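Local coordinates for protein acetate kinase (PDB 4H0O) that interconverts acetate and acetyl phosphate as a pyrophosphate-dependent acetate kinase of the acetate and sugar kinase, Hsc70 and actin superfamily, probably with magnesium as cofactor, at residues 88-100 with 133-147. Residues are numbered along the deposited sequence; the frame is centred on the assembly and turned at random.
Sequences HISIAFVGHRFVH and SFGVIEISMKELPTT
His96 lies against Ile137 with one face of its imidazole, and CG1 of Ile137 sits 3.6 Å from the ring centroid, 24° off the normal, in a CH-pi contact displaced toward the ND1-CG side. The CB bond of His96 points to the helix, and CG, anti to the carbonyl carbon, sets the ring face against Ile137 CG1. Its edge meets Val136 CG1 and Ser140, whose CB comes to 3.6 Å from His96 CE1. NE2 hydrogen-bonds to Gln149 OE1, which helps fix the rotation of this buried ring; Gln149 NE2 in turn donates to the backbone O of Ser140, so one amide ties ring and helix together.

One residue along the strand, the backbone O of Arg97 accepts a hydrogen bond of 2.6 Å from Ser133 OG, which approaches from above the carbonyl plane with a C=O...OG angle of 132°. Beside it the edge of the Phe98 ring faces Ser133 OG and Phe134 CB.

Residues 133-143 of helix 129-143 run nearly antiparallel to strand 93-98 (156°), the axes of the two segments coming within 8.7 Å, packed on the mixed sheet of a ribonuclease H-like domain. After the helix a type I turn, Leu144 to Thr147, leads the chain into strand 148-153, which pairs in parallel with 93-98. Here Val94 splits its methyls: CG1 faces Ser140 OG, while CG2 meets Leu144 CD1 at 4.0 Å and Thr147 CG2. That threonine methyl also rests 3.4 Å from Ala92 O.

Arg97, predicted to bind substrate, has its CB bond pointing away from the helix, and its NH2 makes a long, weak ion pair with OD2 of Asp154, the predicted proton donor/acceptor.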
ATOM      1  N   HIS B  88      36.022  -6.540 -37.784  1.00 41.37           N
ATOM      2  CA  HIS B  88      35.415  -7.753 -38.334  1.00 50.55           C
ATOM      3  C   HIS B  88      34.555  -8.545 -37.346  1.00 53.11           C
ATOM      4  O   HIS B  88      34.564  -9.778 -37.346  1.00 54.55           O
ATOM      5  CB  HIS B  88      36.480  -8.654 -38.967  1.00 50.99           C
ATOM      6  CG  HIS B  88      37.241  -7.996 -40.075  1.00 60.48           C
ATOM      7  ND1 HIS B  88      36.720  -7.828 -41.341  1.00 50.80           N
ATOM      8  CD2 HIS B  88      38.486  -7.459 -40.109  1.00 46.68           C
ATOM      9  CE1 HIS B  88      37.609  -7.219 -42.105  1.00 58.07           C
ATOM     10  NE2 HIS B  88      38.689  -6.984 -41.381  1.00 48.37           N
ATOM     11  N   ILE B  89      33.819  -7.824 -36.505  1.00 53.67           N
ATOM     12  CA  ILE B  89      32.754  -8.417 -35.710  1.00 42.94           C
ATOM     13  C   ILE B  89      31.438  -8.168 -36.443  1.00 40.62           C
ATOM     14  O   ILE B  89      30.882  -7.068 -36.377  1.00 49.84           O
ATOM     15  CB  ILE B  89      32.673  -7.797 -34.295  1.00 46.08           C
ATOM     16  CG1 ILE B  89      34.043  -7.819 -33.608  1.00 41.28           C
ATOM     17  CG2 ILE B  89      31.615  -8.507 -33.457  1.00 41.21           C
ATOM     18  CD1 ILE B  89      34.635  -9.204 -33.437  1.00 50.26           C
ATOM     19  N   SER B  90      30.950  -9.176 -37.160  1.00 37.32           N
ATOM     20  CA  SER B  90      29.688  -9.042 -37.890  1.00 47.46           C
ATOM     21  C   SER B  90      28.506  -9.238 -36.942  1.00 49.38           C
ATOM     22  O   SER B  90      28.564 -10.062 -36.023  1.00 50.83           O
ATOM     23  CB  SER B  90      29.614 -10.036 -39.050  1.00 46.09           C
ATOM     24  OG  SER B  90      29.345 -11.344 -38.588  1.00 61.49           O
ATOM     25  N   ILE B  91      27.438  -8.479 -37.168  1.00 46.81           N
ATOM     26  CA  ILE B  91      26.317  -8.427 -36.234  1.00 44.23           C
ATOM     27  C   ILE B  91      25.004  -8.848 -36.891  1.00 39.31           C
ATOM     28  O   ILE B  91      24.577  -8.258 -37.886  1.00 43.11           O
ATOM     29  CB  ILE B  91      26.188  -7.012 -35.637  1.00 37.77           C
ATOM     30  CG1 ILE B  91      27.450  -6.670 -34.840  1.00 44.84           C
ATOM     31  CG2 ILE B  91      24.948  -6.899 -34.760  1.00 31.97           C
ATOM     32  CD1 ILE B  91      27.623  -5.202 -34.574  1.00 49.44           C
ATOM     33  N   ALA B  92      24.365  -9.867 -36.319  1.00 33.85           N
ATOM     34  CA  ALA B  92      23.125 -10.412 -36.867  1.00 43.50           C
ATOM     35  C   ALA B  92      21.885  -9.835 -36.190  1.00 38.96           C
ATOM     36  O   ALA B  92      20.805  -9.793 -36.786  1.00 45.64           O
ATOM     37  CB  ALA B  92      23.123 -11.930 -36.761  1.00 39.38           C
ATOM     38  N   PHE B  93      22.037  -9.409 -34.937  1.00 41.92           N
ATOM     39  CA  PHE B  93      20.913  -8.874 -34.170  1.00 37.35           C
ATOM     40  C   PHE B  93      21.330  -7.745 -33.220  1.00 39.53           C
ATOM     41  O   PHE B  93      22.431  -7.760 -32.663  1.00 36.82           O
ATOM     42  CB  PHE B  93      20.231  -9.992 -33.374  1.00 40.72           C
ATOM     43  CG  PHE B  93      19.659 -11.092 -34.229  1.00 46.10           C
ATOM     44  CD1 PHE B  93      18.426 -10.939 -34.846  1.00 44.65           C
ATOM     45  CD2 PHE B  93      20.348 -12.283 -34.407  1.00 41.47           C
ATOM     46  CE1 PHE B  93      17.892 -11.950 -35.629  1.00 44.41           C
ATOM     47  CE2 PHE B  93      19.819 -13.300 -35.189  1.00 44.30           C
ATOM     48  CZ  PHE B  93      18.590 -13.132 -35.800  1.00 47.76           C
ATOM     49  N   VAL B  94      20.445  -6.768 -33.040  1.00 42.64           N
ATOM     50  CA  VAL B  94      20.672  -5.702 -32.067  1.00 36.03           C
ATOM     51  C   VAL B  94      19.524  -5.670 -31.064  1.00 37.80           C
ATOM     52  O   VAL B  94      18.352  -5.602 -31.449  1.00 34.78           O
ATOM     53  CB  VAL B  94      20.817  -4.318 -32.738  1.00 36.94           C
ATOM     54  CG1 VAL B  94      21.301  -3.287 -31.731  1.00 31.63           C
ATOM     55  CG2 VAL B  94      21.787  -4.388 -33.898  1.00 37.91           C
ATOM     56  N   GLY B  95      19.860  -5.733 -29.778  1.00 38.26           N
ATOM     57  CA  GLY B  95      18.856  -5.664 -28.731  1.00 31.40           C
ATOM     58  C   GLY B  95      18.857  -4.307 -28.054  1.00 32.44           C
ATOM     59  O   GLY B  95      19.919  -3.732 -27.803  1.00 34.71           O
ATOM     60  N   HIS B  96      17.666  -3.792 -27.765  1.00 32.11           N
ATOM     61  CA  HIS B  96      17.528  -2.503 -27.097  1.00 34.70           C
ATOM     62  C   HIS B  96      16.592  -2.618 -25.899  1.00 34.00           C
ATOM     63  O   HIS B  96      15.782  -3.540 -25.820  1.00 34.11           O
ATOM     64  CB  HIS B  96      16.982  -1.457 -28.066  1.00 27.72           C
ATOM     65  CG  HIS B  96      17.835  -1.241 -29.271  1.00 34.26           C
ATOM     66  ND1 HIS B  96      18.839  -0.296 -29.319  1.00 43.81           N
ATOM     67  CD2 HIS B  96      17.825  -1.834 -30.494  1.00 38.02           C
ATOM     68  CE1 HIS B  96      19.414  -0.321 -30.507  1.00 35.77           C
ATOM     69  NE2 HIS B  96      18.815  -1.246 -31.237  1.00 42.02           N
ATOM     70  N   ARG B  97      16.694  -1.670 -24.975  1.00 36.21           N
ATOM     71  CA  ARG B  97      15.870  -1.694 -23.775  1.00 35.90           C
ATOM     72  C   ARG B  97      15.061  -0.405 -23.642  1.00 37.40           C
ATOM     73  O   ARG B  97      15.627   0.689 -23.615  1.00 36.47           O
ATOM     74  CB  ARG B  97      16.755  -1.895 -22.544  1.00 33.07           C
ATOM     75  CG  ARG B  97      16.009  -1.967 -21.227  1.00 46.36           C
ATOM     76  CD  ARG B  97      16.952  -2.332 -20.089  1.00 53.77           C
ATOM     77  NE  ARG B  97      16.233  -2.569 -18.840  1.00 74.34           N
ATOM     78  CZ  ARG B  97      16.043  -1.649 -17.900  1.00 78.83           C
ATOM     79  NH1 ARG B  97      16.523  -0.423 -18.062  1.00 81.80           N
ATOM     80  NH2 ARG B  97      15.375  -1.956 -16.796  1.00 71.15           N
ATOM     81  N   PHE B  98      13.740  -0.543 -23.563  1.00 36.55           N
ATOM     82  CA  PHE B  98      12.840   0.602 -23.441  1.00 40.10           C
ATOM     83  C   PHE B  98      12.079   0.484 -22.123  1.00 40.38           C
ATOM     84  O   PHE B  98      11.405  -0.522 -21.875  1.00 32.83           O
ATOM     85  CB  PHE B  98      11.858   0.606 -24.610  1.00 37.90           C
ATOM     86  CG  PHE B  98      11.380   1.970 -25.016  1.00 30.97           C
ATOM     87  CD1 PHE B  98      12.205   2.831 -25.725  1.00 43.30           C
ATOM     88  CD2 PHE B  98      10.083   2.373 -24.729  1.00 35.74           C
ATOM     89  CE1 PHE B  98      11.755   4.082 -26.119  1.00 36.16           C
ATOM     90  CE2 PHE B  98       9.624   3.618 -25.117  1.00 34.87           C
ATOM     91  CZ  PHE B  98      10.462   4.475 -25.812  1.00 36.33           C
ATOM     92  N   VAL B  99      12.187   1.509 -21.283  1.00 34.50           N
ATOM     93  CA  VAL B  99      11.632   1.463 -19.933  1.00 30.19           C
ATOM     94  C   VAL B  99      10.103   1.396 -19.896  1.00 45.61           C
ATOM     95  O   VAL B  99       9.531   0.520 -19.248  1.00 37.74           O
ATOM     96  CB  VAL B  99      12.115   2.660 -19.084  1.00 41.43           C
ATOM     97  CG1 VAL B  99      11.301   2.773 -17.813  1.00 48.25           C
ATOM     98  CG2 VAL B  99      13.586   2.511 -18.745  1.00 46.35           C
ATOM     99  N   HIS B 100       9.446   2.314 -20.597  1.00 39.56           N
ATOM    100  CA  HIS B 100       7.998   2.462 -20.479  1.00 32.86           C
ATOM    101  C   HIS B 100       7.311   2.466 -21.844  1.00 34.85           C
ATOM    102  O   HIS B 100       7.421   3.438 -22.598  1.00 32.13           O
ATOM    103  CB  HIS B 100       7.678   3.754 -19.720  1.00 29.91           C
ATOM    104  CG  HIS B 100       6.288   3.826 -19.185  1.00 39.72           C
ATOM    105  ND1 HIS B 100       5.265   2.989 -19.616  1.00 33.92           N
ATOM    106  CD2 HIS B 100       5.726   4.630 -18.253  1.00 37.66           C
ATOM    107  CE1 HIS B 100       4.161   3.280 -18.974  1.00 33.07           C
ATOM    108  NE2 HIS B 100       4.406   4.278 -18.134  1.00 34.79           N
ATOM    109  N   SER B 133      17.140   5.950 -25.005  1.00 35.50           N
ATOM    110  CA  SER B 133      17.057   4.650 -25.649  1.00 34.07           C
ATOM    111  C   SER B 133      16.510   4.772 -27.069  1.00 34.07           C
ATOM    112  O   SER B 133      16.897   4.010 -27.954  1.00 36.83           O
ATOM    113  CB  SER B 133      16.179   3.710 -24.824  1.00 33.71           C
ATOM    114  OG  SER B 133      16.102   2.432 -25.426  1.00 45.50           O
ATOM    115  N   PHE B 134      15.618   5.736 -27.290  1.00 31.95           N
ATOM    116  CA  PHE B 134      15.039   5.935 -28.619  1.00 42.41           C
ATOM    117  C   PHE B 134      16.084   6.439 -29.611  1.00 46.77           C
ATOM    118  O   PHE B 134      16.185   5.924 -30.728  1.00 40.30           O
ATOM    119  CB  PHE B 134      13.849   6.901 -28.571  1.00 42.26           C
ATOM    120  CG  PHE B 134      13.113   7.025 -29.881  1.00 45.24           C
ATOM    121  CD1 PHE B 134      12.179   6.072 -30.259  1.00 41.83           C
ATOM    122  CD2 PHE B 134      13.353   8.096 -30.733  1.00 47.17           C
ATOM    123  CE1 PHE B 134      11.501   6.180 -31.464  1.00 49.40           C
ATOM    124  CE2 PHE B 134      12.677   8.209 -31.938  1.00 45.99           C
ATOM    125  CZ  PHE B 134      11.749   7.250 -32.304  1.00 42.19           C
ATOM    126  N   GLY B 135      16.857   7.443 -29.198  1.00 40.97           N
ATOM    127  CA  GLY B 135      17.893   8.012 -30.046  1.00 39.82           C
ATOM    128  C   GLY B 135      18.893   6.966 -30.507  1.00 42.15           C
ATOM    129  O   GLY B 135      19.323   6.965 -31.663  1.00 45.34           O
ATOM    130  N   VAL B 136      19.258   6.070 -29.593  1.00 38.41           N
ATOM    131  CA  VAL B 136      20.179   4.982 -29.903  1.00 34.35           C
ATOM    132  C   VAL B 136      19.541   4.010 -30.894  1.00 42.48           C
ATOM    133  O   VAL B 136      20.198   3.551 -31.827  1.00 41.35           O
ATOM    134  CB  VAL B 136      20.621   4.237 -28.626  1.00 39.29           C
ATOM    135  CG1 VAL B 136      21.424   2.988 -28.973  1.00 32.40           C
ATOM    136  CG2 VAL B 136      21.437   5.159 -27.735  1.00 29.77           C
ATOM    137  N   ILE B 137      18.258   3.712 -30.692  1.00 35.34           N
ATOM    138  CA  ILE B 137      17.511   2.846 -31.603  1.00 44.05           C
ATOM    139  C   ILE B 137      17.451   3.417 -33.027  1.00 42.41           C
ATOM    140  O   ILE B 137      17.706   2.703 -33.995  1.00 42.82           O
ATOM    141  CB  ILE B 137      16.079   2.564 -31.083  1.00 45.52           C
ATOM    142  CG1 ILE B 137      16.130   1.633 -29.870  1.00 37.70           C
ATOM    143  CG2 ILE B 137      15.221   1.939 -32.169  1.00 37.33           C
ATOM    144  CD1 ILE B 137      14.772   1.333 -29.256  1.00 36.15           C
ATOM    145  N   GLU B 138      17.125   4.702 -33.149  1.00 40.30           N
ATOM    146  CA  GLU B 138      17.055   5.355 -34.457  1.00 41.19           C
ATOM    147  C   GLU B 138      18.385   5.333 -35.214  1.00 44.45           C
ATOM    148  O   GLU B 138      18.420   5.022 -36.405  1.00 48.68           O
ATOM    149  CB  GLU B 138      16.536   6.792 -34.328  1.00 41.13           C
ATOM    150  CG  GLU B 138      15.051   6.945 -34.642  1.00 47.37           C
ATOM    151  CD  GLU B 138      14.623   8.397 -34.795  1.00 62.06           C
ATOM    152  OE1 GLU B 138      15.337   9.289 -34.286  1.00 65.08           O
ATOM    153  OE2 GLU B 138      13.574   8.644 -35.427  1.00 65.31           O
ATOM    154  N   ILE B 139      19.476   5.660 -34.529  1.00 43.26           N
ATOM    155  CA  ILE B 139      20.787   5.652 -35.171  1.00 43.00           C
ATOM    156  C   ILE B 139      21.243   4.220 -35.480  1.00 49.61           C
ATOM    157  O   ILE B 139      21.976   3.985 -36.442  1.00 52.78           O
ATOM    158  CB  ILE B 139      21.847   6.412 -34.323  1.00 49.62           C
ATOM    159  CG1 ILE B 139      22.713   7.297 -35.219  1.00 50.13           C
ATOM    160  CG2 ILE B 139      22.710   5.458 -33.509  1.00 44.41           C
ATOM    161  CD1 ILE B 139      21.932   8.375 -35.930  1.00 59.90           C
ATOM    162  N   SER B 140      20.779   3.265 -34.678  1.00 39.61           N
ATOM    163  CA  SER B 140      21.181   1.871 -34.829  1.00 47.37           C
ATOM    164  C   SER B 140      20.514   1.248 -36.054  1.00 43.45           C
ATOM    165  O   SER B 140      21.127   0.461 -36.776  1.00 42.26           O
ATOM    166  CB  SER B 140      20.826   1.084 -33.565  1.00 42.16           C
ATOM    167  OG  SER B 140      21.659  -0.046 -33.405  1.00 49.35           O
ATOM    168  N   MET B 141      19.255   1.612 -36.282  1.00 46.96           N
ATOM    169  CA  MET B 141      18.526   1.155 -37.459  1.00 47.11           C
ATOM    170  C   MET B 141      19.151   1.704 -38.736  1.00 52.41           C
ATOM    171  O   MET B 141      19.077   1.074 -39.787  1.00 58.61           O
ATOM    172  CB  MET B 141      17.058   1.586 -37.390  1.00 43.11           C
ATOM    173  CG  MET B 141      16.262   0.950 -36.260  1.00 49.14           C
ATOM    174  SD  MET B 141      16.092  -0.843 -36.399  1.00 56.47           S
ATOM    175  CE  MET B 141      14.897  -0.966 -37.729  1.00 47.90           C
ATOM    176  N   LYS B 142      19.765   2.879 -38.640  1.00 53.89           N
ATOM    177  CA  LYS B 142      20.328   3.541 -39.813  1.00 53.68           C
ATOM    178  C   LYS B 142      21.699   2.989 -40.196  1.00 55.17           C
ATOM    179  O   LYS B 142      21.982   2.776 -41.377  1.00 56.85           O
ATOM    180  CB  LYS B 142      20.421   5.051 -39.584  1.00 49.56           C
ATOM    181  CG  LYS B 142      20.841   5.822 -40.824  1.00 60.82           C
ATOM    182  CD  LYS B 142      21.255   7.248 -40.500  1.00 73.32           C
ATOM    183  CE  LYS B 142      21.732   7.970 -41.753  1.00 70.53           C
ATOM    184  NZ  LYS B 142      22.324   9.300 -41.443  1.00 83.17           N
ATOM    185  N   GLU B 143      22.547   2.761 -39.198  1.00 53.34           N
ATOM    186  CA  GLU B 143      23.900   2.267 -39.437  1.00 51.57           C
ATOM    187  C   GLU B 143      23.914   0.768 -39.722  1.00 49.93           C
ATOM    188  O   GLU B 143      24.826   0.268 -40.379  1.00 52.56           O
ATOM    189  CB  GLU B 143      24.811   2.592 -38.250  1.00 47.81           C
ATOM    190  CG  GLU B 143      25.000   4.082 -38.009  1.00 53.17           C
ATOM    191  CD  GLU B 143      25.661   4.783 -39.181  1.00 61.96           C
ATOM    192  OE1 GLU B 143      26.674   4.264 -39.695  1.00 65.82           O
ATOM    193  OE2 GLU B 143      25.165   5.854 -39.590  1.00 64.41           O
ATOM    194  N   LEU B 144      22.906   0.058 -39.224  1.00 54.53           N
ATOM    195  CA  LEU B 144      22.750  -1.369 -39.509  1.00 53.22           C
ATOM    196  C   LEU B 144      21.346  -1.676 -40.047  1.00 49.75           C
ATOM    197  O   LEU B 144      20.565  -2.368 -39.393  1.00 45.14           O
ATOM    198  CB  LEU B 144      23.043  -2.205 -38.257  1.00 38.01           C
ATOM    199  CG  LEU B 144      24.444  -2.051 -37.661  1.00 42.61           C
ATOM    200  CD1 LEU B 144      24.597  -2.810 -36.344  1.00 44.40           C
ATOM    201  CD2 LEU B 144      25.485  -2.522 -38.654  1.00 42.63           C
ATOM    202  N   PRO B 145      21.026  -1.168 -41.250  1.00 61.85           N
ATOM    203  CA  PRO B 145      19.654  -1.261 -41.764  1.00 60.35           C
ATOM    204  C   PRO B 145      19.305  -2.618 -42.369  1.00 54.70           C
ATOM    205  O   PRO B 145      18.140  -2.846 -42.701  1.00 63.83           O
ATOM    206  CB  PRO B 145      19.614  -0.170 -42.837  1.00 56.76           C
ATOM    207  CG  PRO B 145      21.015  -0.112 -43.345  1.00 58.57           C
ATOM    208  CD  PRO B 145      21.918  -0.456 -42.186  1.00 54.40           C
ATOM    209  N   THR B 146      20.293  -3.496 -42.511  1.00 55.17           N
ATOM    210  CA  THR B 146      20.040  -4.857 -42.975  1.00 56.37           C
ATOM    211  C   THR B 146      20.179  -5.845 -41.818  1.00 59.75           C
ATOM    212  O   THR B 146      20.482  -7.023 -42.022  1.00 58.33           O
ATOM    213  CB  THR B 146      21.005  -5.268 -44.104  1.00 63.80           C
ATOM    214  OG1 THR B 146      22.280  -5.613 -43.549  1.00 65.03           O
ATOM    215  CG2 THR B 146      21.172  -4.135 -45.107  1.00 65.98           C
ATOM    216  N   THR B 147      19.955  -5.354 -40.602  1.00 54.97           N
ATOM    217  CA  THR B 147      20.114  -6.168 -39.403  1.00 53.34           C
ATOM    218  C   THR B 147      18.848  -6.158 -38.557  1.00 42.80           C
ATOM    219  O   THR B 147      18.338  -5.093 -38.202  1.00 46.79           O
ATOM    220  CB  THR B 147      21.299  -5.675 -38.557  1.00 49.27           C
ATOM    221  OG1 THR B 147      22.497  -5.743 -39.339  1.00 62.21           O
ATOM    222  CG2 THR B 147      21.467  -6.529 -37.313  1.00 42.93           C
TER